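PDB 3A72: Exo-arabinanase from Penicillium chrysogenum, which hydrolyses arabinan as an exo-acting glycoside hydrolase, probably releasing arabinobiose from chain ends in a pocket of its six-bladed beta-propeller. Local coordinates for residues R80-L85 with V149-L154; N279-V284 with L292-A297. All coordinates share one frame; numbering follows the deposited sequence.

Contact 1. Residues R80-L85 with V149-L154; sequences RYQPFL and VWEPFL. With AHR (alpha-L-arabinofuranose), chain B; AHR (alpha-L-arabinofuranose), chain C.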
ATOM      1  N   ARG A  80       3.469  -1.851 -14.213  1.00  4.50           N
ATOM      2  CA  ARG A  80       4.647  -2.558 -13.756  1.00  4.44           C
ATOM      3  C   ARG A  80       4.881  -2.577 -12.271  1.00  4.54           C
ATOM      4  O   ARG A  80       5.216  -3.620 -11.696  1.00  5.27           O
ATOM      5  CB  ARG A  80       5.892  -1.978 -14.478  1.00  5.17           C
ATOM      6  CG  ARG A  80       7.159  -2.808 -14.281  1.00  5.12           C
ATOM      7  CD  ARG A  80       8.357  -2.246 -15.109  1.00  5.10           C
ATOM      8  NE  ARG A  80       7.977  -2.088 -16.515  1.00  5.57           N
ATOM      9  CZ  ARG A  80       7.932  -3.027 -17.420  1.00  5.44           C
ATOM     10  NH1 ARG A  80       8.408  -4.257 -17.150  1.00  6.17           N
ATOM     11  NH2 ARG A  80       7.452  -2.762 -18.624  1.00  5.80           N
ATOM     12  N   TYR A  81       4.769  -1.400 -11.635  1.00  4.65           N
ATOM     13  CA  TYR A  81       5.104  -1.235 -10.230  1.00  4.18           C
ATOM     14  C   TYR A  81       3.893  -0.689  -9.422  1.00  4.28           C
ATOM     15  O   TYR A  81       3.127   0.149  -9.901  1.00  4.67           O
ATOM     16  CB  TYR A  81       6.237  -0.268 -10.001  1.00  4.45           C
ATOM     17  CG  TYR A  81       7.644  -0.742 -10.322  1.00  4.66           C
ATOM     18  CD1 TYR A  81       7.955  -2.072 -10.637  1.00  5.05           C
ATOM     19  CD2 TYR A  81       8.697   0.189 -10.291  1.00  4.77           C
ATOM     20  CE1 TYR A  81       9.277  -2.448 -10.920  1.00  4.95           C
ATOM     21  CE2 TYR A  81       9.977  -0.172 -10.568  1.00  4.83           C
ATOM     22  CZ  TYR A  81      10.265  -1.506 -10.889  1.00  5.06           C
ATOM     23  OH  TYR A  81      11.574  -1.913 -11.152  1.00  5.98           O
ATOM     24  N   GLN A  82       3.821  -1.163  -8.187  1.00  4.01           N
ATOM     25  CA  GLN A  82       3.121  -0.462  -7.114  1.00  4.17           C
ATOM     26  C   GLN A  82       1.625  -0.240  -7.376  1.00  4.05           C
ATOM     27  O   GLN A  82       1.113   0.853  -7.305  1.00  5.00           O
ATOM     28  CB  GLN A  82       3.834   0.865  -6.828  1.00  4.38           C
ATOM     29  CG  GLN A  82       5.267   0.622  -6.372  1.00  4.27           C
ATOM     30  CD  GLN A  82       6.312   1.552  -6.941  1.00  3.94           C
ATOM     31  OE1 GLN A  82       6.003   2.685  -7.363  1.00  4.50           O
ATOM     32  NE2 GLN A  82       7.554   1.114  -6.918  1.00  4.55           N
ATOM     33  N   PRO A  83       0.894  -1.353  -7.599  1.00  4.06           N
ATOM     34  CA  PRO A  83      -0.561  -1.242  -7.720  1.00  4.46           C
ATOM     35  C   PRO A  83      -1.173  -0.862  -6.387  1.00  4.63           C
ATOM     36  O   PRO A  83      -0.571  -0.949  -5.303  1.00  6.56           O
ATOM     37  CB  PRO A  83      -0.984  -2.667  -8.110  1.00  4.83           C
ATOM     38  CG  PRO A  83       0.044  -3.542  -7.435  1.00  5.58           C
ATOM     39  CD  PRO A  83       1.335  -2.743  -7.597  1.00  5.14           C
ATOM     40  N   PHE A  84      -2.440  -0.474  -6.434  1.00  4.26           N
ATOM     41  CA  PHE A  84      -3.255  -0.194  -5.246  1.00  4.40           C
ATOM     42  C   PHE A  84      -4.701  -0.316  -5.643  1.00  4.27           C
ATOM     43  O   PHE A  84      -5.152   0.371  -6.568  1.00  5.61           O
ATOM     44  CB  PHE A  84      -2.994   1.228  -4.669  1.00  4.69           C
ATOM     45  CG  PHE A  84      -3.637   1.368  -3.323  1.00  4.10           C
ATOM     46  CD1 PHE A  84      -3.028   0.844  -2.220  1.00  4.77           C
ATOM     47  CD2 PHE A  84      -4.881   1.941  -3.150  1.00  4.57           C
ATOM     48  CE1 PHE A  84      -3.583   0.856  -0.979  1.00  5.26           C
ATOM     49  CE2 PHE A  84      -5.469   1.981  -1.905  1.00  5.03           C
ATOM     50  CZ  PHE A  84      -4.835   1.452  -0.811  1.00  4.81           C
ATOM     51  N   LEU A  85      -5.472  -1.169  -4.961  1.00  4.41           N
ATOM     52  CA  LEU A  85      -6.899  -1.352  -5.160  1.00  4.63           C
ATOM     53  C   LEU A  85      -7.697  -0.538  -4.159  1.00  4.51           C
ATOM     54  O   LEU A  85      -7.351  -0.524  -2.970  1.00  5.24           O
ATOM     55  CB  LEU A  85      -7.288  -2.814  -5.059  1.00  4.62           C
ATOM     56  CG  LEU A  85      -6.872  -3.682  -6.229  1.00  5.13           C
ATOM     57  CD1 LEU A  85      -6.978  -5.150  -5.825  1.00  6.46           C
ATOM     58  CD2 LEU A  85      -7.772  -3.410  -7.433  1.00  7.20           C
ATOM     59  N   VAL A 149       8.239   9.048  -9.505  1.00  3.96           N
ATOM     60  CA  VAL A 149       7.166   8.976  -8.549  1.00  3.92           C
ATOM     61  C   VAL A 149       6.861   7.504  -8.275  1.00  4.25           C
ATOM     62  O   VAL A 149       7.126   6.627  -9.124  1.00  4.89           O
ATOM     63  CB  VAL A 149       5.906   9.703  -9.026  1.00  4.61           C
ATOM     64  CG1 VAL A 149       6.178  11.189  -9.164  1.00  5.60           C
ATOM     65  CG2 VAL A 149       5.352   9.123 -10.322  1.00  5.11           C
ATOM     66  N   TRP A 150       6.306   7.210  -7.087  1.00  4.06           N
ATOM     67  CA  TRP A 150       6.141   5.831  -6.649  1.00  3.94           C
ATOM     68  C   TRP A 150       4.953   5.646  -5.713  1.00  3.93           C
ATOM     69  O   TRP A 150       4.597   6.553  -4.939  1.00  4.36           O
ATOM     70  CB  TRP A 150       7.327   5.429  -5.873  1.00  4.78           C
ATOM     71  CG  TRP A 150       8.749   5.718  -6.184  1.00  4.20           C
ATOM     72  CD1 TRP A 150       9.529   6.692  -5.641  1.00  4.34           C
ATOM     73  CD2 TRP A 150       9.613   4.945  -7.043  1.00  4.34           C
ATOM     74  NE1 TRP A 150      10.765   6.569  -6.144  1.00  4.50           N
ATOM     75  CE2 TRP A 150      10.891   5.505  -6.970  1.00  4.14           C
ATOM     76  CE3 TRP A 150       9.405   3.848  -7.870  1.00  4.65           C
ATOM     77  CZ2 TRP A 150      11.971   4.986  -7.641  1.00  4.67           C
ATOM     78  CZ3 TRP A 150      10.500   3.302  -8.536  1.00  4.85           C
ATOM     79  CH2 TRP A 150      11.761   3.884  -8.404  1.00  4.97           C
ATOM     80  N   GLU A 151       4.431   4.430  -5.643  1.00  4.00           N
ATOM     81  CA  GLU A 151       3.754   3.926  -4.424  1.00  3.98           C
ATOM     82  C   GLU A 151       2.454   4.672  -4.069  1.00  3.96           C
ATOM     83  O   GLU A 151       2.298   5.164  -2.944  1.00  4.17           O
ATOM     84  CB  GLU A 151       4.714   3.904  -3.257  1.00  4.33           C
ATOM     85  CG  GLU A 151       5.908   2.966  -3.468  1.00  4.23           C
ATOM     86  CD  GLU A 151       7.201   3.442  -2.893  1.00  4.58           C
ATOM     87  OE1 GLU A 151       7.334   4.526  -2.323  1.00  4.78           O
ATOM     88  OE2 GLU A 151       8.246   2.656  -3.019  1.00  5.42           O
ATOM     89  N   PRO A 152       1.474   4.698  -4.950  1.00  4.01           N
ATOM     90  CA  PRO A 152       0.210   5.350  -4.625  1.00  4.01           C
ATOM     91  C   PRO A 152      -0.562   4.650  -3.492  1.00  3.98           C
ATOM     92  O   PRO A 152      -0.569   3.400  -3.381  1.00  4.36           O
ATOM     93  CB  PRO A 152      -0.615   5.259  -5.907  1.00  4.38           C
ATOM     94  CG  PRO A 152      -0.054   4.043  -6.611  1.00  4.66           C
ATOM     95  CD  PRO A 152       1.439   4.107  -6.331  1.00  4.57           C
ATOM     96  N   PHE A 153      -1.240   5.466  -2.712  1.00  4.21           N
ATOM     97  CA  PHE A 153      -2.188   5.026  -1.689  1.00  3.92           C
ATOM     98  C   PHE A 153      -3.428   5.914  -1.818  1.00  3.89           C
ATOM     99  O   PHE A 153      -3.276   7.142  -1.820  1.00  4.99           O
ATOM    100  CB  PHE A 153      -1.575   5.124  -0.273  1.00  4.10           C
ATOM    101  CG  PHE A 153      -2.491   4.520   0.782  1.00  3.98           C
ATOM    102  CD1 PHE A 153      -2.356   3.190   1.120  1.00  4.23           C
ATOM    103  CD2 PHE A 153      -3.494   5.268   1.359  1.00  4.39           C
ATOM    104  CE1 PHE A 153      -3.244   2.596   1.996  1.00  4.81           C
ATOM    105  CE2 PHE A 153      -4.396   4.671   2.238  1.00  4.37           C
ATOM    106  CZ  PHE A 153      -4.269   3.359   2.538  1.00  5.02           C
ATOM    107  N   LEU A 154      -4.595   5.326  -1.957  1.00  4.63           N
ATOM    108  CA  LEU A 154      -5.839   6.057  -2.210  1.00  4.81           C
ATOM    109  C   LEU A 154      -6.737   6.092  -0.969  1.00  4.36           C
ATOM    110  O   LEU A 154      -6.886   5.079  -0.295  1.00  5.16           O
ATOM    111  CB  LEU A 154      -6.631   5.420  -3.357  1.00  5.15           C
ATOM    112  CG  LEU A 154      -5.929   5.358  -4.719  1.00  5.17           C
ATOM    113  CD1 LEU A 154      -6.783   4.650  -5.743  1.00  5.44           C
ATOM    114  CD2 LEU A 154      -5.557   6.752  -5.248  1.00  7.08           C
TER
HETATM  115  O5  AHR B   1      12.010   1.025  -5.143  1.00  4.41           O
HETATM  116  C5  AHR B   1      11.320   2.292  -4.891  1.00  4.63           C
HETATM  117  C4  AHR B   1      11.723   2.782  -3.529  1.00  4.71           C
HETATM  118  O4  AHR B   1      11.151   1.903  -2.551  1.00  4.82           O
HETATM  119  C3  AHR B   1      11.173   4.169  -3.213  1.00  4.55           C
HETATM  120  O3  AHR B   1      12.106   5.171  -3.655  1.00  4.87           O
HETATM  121  C2  AHR B   1      11.041   4.121  -1.671  1.00  4.67           C
HETATM  122  O2  AHR B   1       9.954   4.900  -1.175  1.00  4.52           O
HETATM  123  C1  AHR B   1      10.903   2.635  -1.345  1.00  4.63           C
HETATM  124  O1  AHR B   1      11.956   2.217  -0.430  1.00  5.43           O
HETATM  125  O5  AHR C   2       8.007  -1.679  -6.197  1.00  4.82           O
HETATM  126  C5  AHR C   2       9.163  -2.074  -6.992  1.00  4.71           C
HETATM  127  C4  AHR C   2      10.411  -1.533  -6.326  1.00  4.80           C
HETATM  128  O4  AHR C   2      10.356  -0.067  -6.380  1.00  5.02           O
HETATM  129  C3  AHR C   2      11.663  -1.833  -7.138  1.00  4.85           C
HETATM  130  O3  AHR C   2      12.199  -3.136  -6.831  1.00  5.80           O
HETATM  131  C2  AHR C   2      12.614  -0.742  -6.606  1.00  4.90           C
HETATM  132  O2  AHR C   2      13.659  -0.409  -7.549  1.00  6.30           O
HETATM  133  C1  AHR C   2      11.681   0.459  -6.394  1.00  4.50           C
HETATM  134  O   HOH W   1       6.569   4.017  -9.922  1.00  5.35           O
HETATM  135  O   HOH W   2       1.183   1.447  -4.245  1.00  5.15           O

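Contact 2. Residues N279-V284 with L292-A297; sequences NGTIIV and LFINKA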
ATOM      1  N   ASN A 279     -10.758   1.478  22.240  1.00  7.87           N
ATOM      2  CA  ASN A 279     -10.239   2.255  21.114  1.00  7.29           C
ATOM      3  C   ASN A 279      -9.904   1.387  19.913  1.00  7.24           C
ATOM      4  O   ASN A 279      -9.219   1.864  18.993  1.00  7.86           O
ATOM      5  CB  ASN A 279      -8.991   3.021  21.602  1.00  8.56           C
ATOM      6  CG  ASN A 279      -9.358   4.238  22.437  1.00 16.61           C
ATOM      7  OD1 ASN A 279     -10.336   4.888  22.199  1.00 21.94           O
ATOM      8  ND2 ASN A 279      -8.543   4.732  23.306  1.00 20.22           N
ATOM      9  N   GLY A 280     -10.288   0.117  19.934  1.00  6.32           N
ATOM     10  CA  GLY A 280      -9.831  -0.822  18.941  1.00  5.75           C
ATOM     11  C   GLY A 280      -8.323  -0.956  18.986  1.00  5.18           C
ATOM     12  O   GLY A 280      -7.665  -0.619  19.934  1.00  6.52           O
ATOM     13  N   THR A 281      -7.787  -1.472  17.873  1.00  5.19           N
ATOM     14  CA  THR A 281      -6.383  -1.793  17.744  1.00  4.74           C
ATOM     15  C   THR A 281      -5.879  -1.347  16.377  1.00  4.63           C
ATOM     16  O   THR A 281      -6.431  -1.754  15.365  1.00  5.14           O
ATOM     17  CB  THR A 281      -6.146  -3.300  17.939  1.00  5.31           C
ATOM     18  OG1 THR A 281      -6.753  -3.737  19.177  1.00  5.98           O
ATOM     19  CG2 THR A 281      -4.683  -3.628  18.043  1.00  5.67           C
ATOM     20  N   ILE A 282      -4.791  -0.597  16.384  1.00  4.60           N
ATOM     21  CA  ILE A 282      -4.019  -0.338  15.161  1.00  4.26           C
ATOM     22  C   ILE A 282      -3.051  -1.493  15.007  1.00  4.27           C
ATOM     23  O   ILE A 282      -2.393  -1.894  15.987  1.00  4.77           O
ATOM     24  CB  ILE A 282      -3.261   1.006  15.206  1.00  4.35           C
ATOM     25  CG1 ILE A 282      -4.140   2.175  15.604  1.00  4.72           C
ATOM     26  CG2 ILE A 282      -2.576   1.261  13.852  1.00  5.07           C
ATOM     27  CD1 ILE A 282      -3.367   3.446  15.890  1.00  6.27           C
ATOM     28  N   ILE A 283      -2.934  -2.028  13.798  1.00  4.31           N
ATOM     29  CA  ILE A 283      -2.051  -3.168  13.499  1.00  4.10           C
ATOM     30  C   ILE A 283      -1.131  -2.731  12.378  1.00  4.01           C
ATOM     31  O   ILE A 283      -1.603  -2.232  11.332  1.00  4.73           O
ATOM     32  CB  ILE A 283      -2.860  -4.399  13.148  1.00  4.52           C
ATOM     33  CG1 ILE A 283      -3.915  -4.703  14.201  1.00  5.16           C
ATOM     34  CG2 ILE A 283      -1.899  -5.601  12.937  1.00  5.63           C
ATOM     35  CD1 ILE A 283      -4.817  -5.863  13.824  1.00  7.26           C
ATOM     36  N   VAL A 284       0.173  -2.884  12.583  1.00  4.19           N
ATOM     37  CA  VAL A 284       1.200  -2.472  11.659  1.00  4.27           C
ATOM     38  C   VAL A 284       2.102  -3.647  11.302  1.00  4.18           C
ATOM     39  O   VAL A 284       2.488  -4.476  12.161  1.00  4.94           O
ATOM     40  CB  VAL A 284       2.036  -1.313  12.261  1.00  4.66           C
ATOM     41  CG1 VAL A 284       3.390  -1.096  11.542  1.00  5.85           C
ATOM     42  CG2 VAL A 284       1.221  -0.040  12.234  1.00  5.11           C
ATOM     43  N   LEU A 292       3.882  -8.919  13.914  1.00  4.94           N
ATOM     44  CA  LEU A 292       3.050  -7.729  13.774  1.00  5.07           C
ATOM     45  C   LEU A 292       3.212  -6.855  14.990  1.00  4.39           C
ATOM     46  O   LEU A 292       3.647  -7.311  16.066  1.00  5.34           O
ATOM     47  CB  LEU A 292       1.571  -8.082  13.573  1.00  5.01           C
ATOM     48  CG  LEU A 292       1.258  -8.791  12.238  1.00  5.33           C
ATOM     49  CD1 LEU A 292      -0.143  -9.404  12.332  1.00  7.69           C
ATOM     50  CD2 LEU A 292       1.335  -7.857  11.059  1.00  6.85           C
ATOM     51  N   PHE A 293       2.827  -5.581  14.871  1.00  4.59           N
ATOM     52  CA  PHE A 293       2.950  -4.586  15.921  1.00  4.44           C
ATOM     53  C   PHE A 293       1.581  -3.981  16.162  1.00  4.31           C
ATOM     54  O   PHE A 293       0.972  -3.489  15.217  1.00  4.99           O
ATOM     55  CB  PHE A 293       4.001  -3.528  15.535  1.00  4.70           C
ATOM     56  CG  PHE A 293       5.296  -4.170  15.134  1.00  4.63           C
ATOM     57  CD1 PHE A 293       6.193  -4.601  16.131  1.00  5.08           C
ATOM     58  CD2 PHE A 293       5.594  -4.423  13.819  1.00  5.51           C
ATOM     59  CE1 PHE A 293       7.325  -5.306  15.761  1.00  6.12           C
ATOM     60  CE2 PHE A 293       6.727  -5.116  13.477  1.00  6.39           C
ATOM     61  CZ  PHE A 293       7.606  -5.533  14.441  1.00  6.57           C
ATOM     62  N   ILE A 294       1.104  -4.024  17.404  1.00  4.43           N
ATOM     63  CA  ILE A 294      -0.226  -3.545  17.682  1.00  4.36           C
ATOM     64  C   ILE A 294      -0.224  -2.426  18.700  1.00  4.27           C
ATOM     65  O   ILE A 294       0.670  -2.292  19.550  1.00  4.95           O
ATOM     66  CB  ILE A 294      -1.164  -4.707  18.101  1.00  4.97           C
ATOM     67  CG1 ILE A 294      -0.836  -5.290  19.506  1.00  5.90           C
ATOM     68  CG2 ILE A 294      -1.151  -5.782  17.035  1.00  5.67           C
ATOM     69  CD1 ILE A 294      -1.872  -6.276  20.004  1.00  9.71           C
ATOM     70  N   ASN A 295      -1.313  -1.636  18.676  1.00  4.68           N
ATOM     71  CA  ASN A 295      -1.441  -0.506  19.604  1.00  4.92           C
ATOM     72  C   ASN A 295      -2.919  -0.288  19.902  1.00  4.77           C
ATOM     73  O   ASN A 295      -3.728  -0.008  18.967  1.00  5.15           O
ATOM     74  CB  ASN A 295      -0.810   0.739  19.012  1.00  5.38           C
ATOM     75  CG  ASN A 295      -0.676   1.833  20.020  1.00  4.57           C
ATOM     76  OD1 ASN A 295      -1.695   2.340  20.524  1.00  5.32           O
ATOM     77  ND2 ASN A 295       0.525   2.267  20.305  1.00  5.87           N
ATOM     78  N   LYS A 296      -3.297  -0.420  21.172  1.00  5.02           N
ATOM     79  CA  LYS A 296      -4.692  -0.336  21.642  1.00  5.33           C
ATOM     80  C   LYS A 296      -4.993   1.041  22.214  1.00  5.02           C
ATOM     81  O   LYS A 296      -6.038   1.211  22.864  1.00  6.18           O
ATOM     82  CB  LYS A 296      -4.938  -1.427  22.676  1.00  5.71           C
ATOM     83  CG  LYS A 296      -4.847  -2.813  22.070  1.00  6.67           C
ATOM     84  CD  LYS A 296      -5.252  -3.882  23.078  1.00  8.12           C
ATOM     85  CE  LYS A 296      -5.261  -5.274  22.478  1.00 10.25           C
ATOM     86  NZ  LYS A 296      -5.945  -6.202  23.476  1.00 13.91           N
ATOM     87  N   ALA A 297      -4.105   1.997  22.004  1.00  5.10           N
ATOM     88  CA  ALA A 297      -4.222   3.345  22.546  1.00  5.08           C
ATOM     89  C   ALA A 297      -4.033   4.398  21.469  1.00  4.89           C
ATOM     90  O   ALA A 297      -3.459   5.473  21.711  1.00  5.31           O
ATOM     91  CB  ALA A 297      -3.257   3.532  23.694  1.00  5.77           C
TER
HETATM   92  O   HOH W   3      -8.486  -0.272  22.575  1.00  8.43           O
HETATM   93  O   HOH W   4      -6.948   2.501  24.939  1.00 34.80           O
HETATM   94  O   HOH W   5      -5.942   1.881  19.095  1.00  5.98           O

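Contact 1. Residues R80-L85 with V149-L154
Val149 O and Gln82 OE1 are joined by water 1, which donates to both. Trp150 comes next, its indole alongside the Tyr81 ring; its CZ3 lies at the edge of that ring, 4.0 Å from Tyr81 CD2. C5 of one arabinofuranose (chain C) sits over the centre of a Tyr81 face, and C5 of the other (chain B) over Trp150. Glu151 N donates to Gln82 OE1 (2.9 Å), well bent at 136° and from above the amide plane. The Gln82 side chain bends at chi2 (138°), and its NE2 reaches O5 of the chain C sugar at 2.9 Å with an almost straight bond. Glu151 OE2 lies 3.0 Å from O4 of the chain B sugar, and OE1 is hydrogen-bonded to Ser166 OG. Pro152 CD lies 3.4 Å from Gln82 O. Phe153 lays its CA over the centre of the Phe84 ring, while Phe84 CE1 meets Phe153 CD1 at 3.4 Å; the ring planes are 52° apart, an oblique pair. Leu154 CB packs on Phe84 CD2. Segments 82-85 and 149-154 run almost parallel. Their strands are the outermost of two four-stranded sheets, with Tyr25 of strand 23-30 touching Gln82 and Glu151.

Contact 2. Residues N279-V284 with L292-A297
This contact is the beta hairpin at the middle of one four-stranded antiparallel propeller blade, where strand 281-285 turns back into strand 292-295. Two hydrogen-bonded pairs join the strands. In the first, Ile282 N donates to Asn295 O (2.9 Å) and Asn295 N returns a bond to Ile282 O. In the second, Val284 N donates to Phe293 O (2.8 Å) and Phe293 N to Val284 O. Ile283 and Ile294 form the non-hydrogen-bonded pair between them. Their side chains lie side by side and point the same way, with Ile283 CG1 4.1 Å from Ile294 CG2. Ile283 and Leu292 also touch Leu329 of strand 328-333, so this face packs against the next blade. The other face carries Ile282, Val284, Phe293 and Asn295. There Trp303 touches Ile282, Val284 and Asn295, and Phe293 CD2 approaches Val284 O.

Toward the open end of the hairpin, side chains and waters add to the join. Thr281 CG2 stands anti to the backbone N and meets Ile294 CB at 3.7 Å. Its OG1 lies 3.6 Å from Lys296 CG and bonds to Tyr275 O. The Lys296 chain runs on extended, and NZ bonds to Leu355 O and Gly276 O. Water 3 accepts from Asn279 N and donates to Gly280 O and Lys296 O. Water 4 also bridges Asn279 ND2 and Lys296 O. Asn295 ND2 bonds to Glu300 O, and its OD1 accepts from Gly299 N. The same OD1 closes an Asx turn, accepting from Ala297 N at 2.8 Å.

In the fold
Both contacts are largely buried, but they lie at different distances from the centre of the propeller. The centre of contact 1 is about 7 Å from the centre of the chain, that of contact 2 about 18 Å. Contact 1 joins the innermost strands of two blades. Contact 2 joins neighbouring strands inside a single blade, with the exposed Lys296 at its rim. The two do not touch. In contact 1, side chains of one segment meet backbone and side chains of the other, with one direct hydrogen bond, waters and polar groups turned to the sugars. Contact 2 has regular backbone bonds, waters at one end and apolar packing, aliphatic on the Ile283 and Ile294 face and partly aromatic on the other.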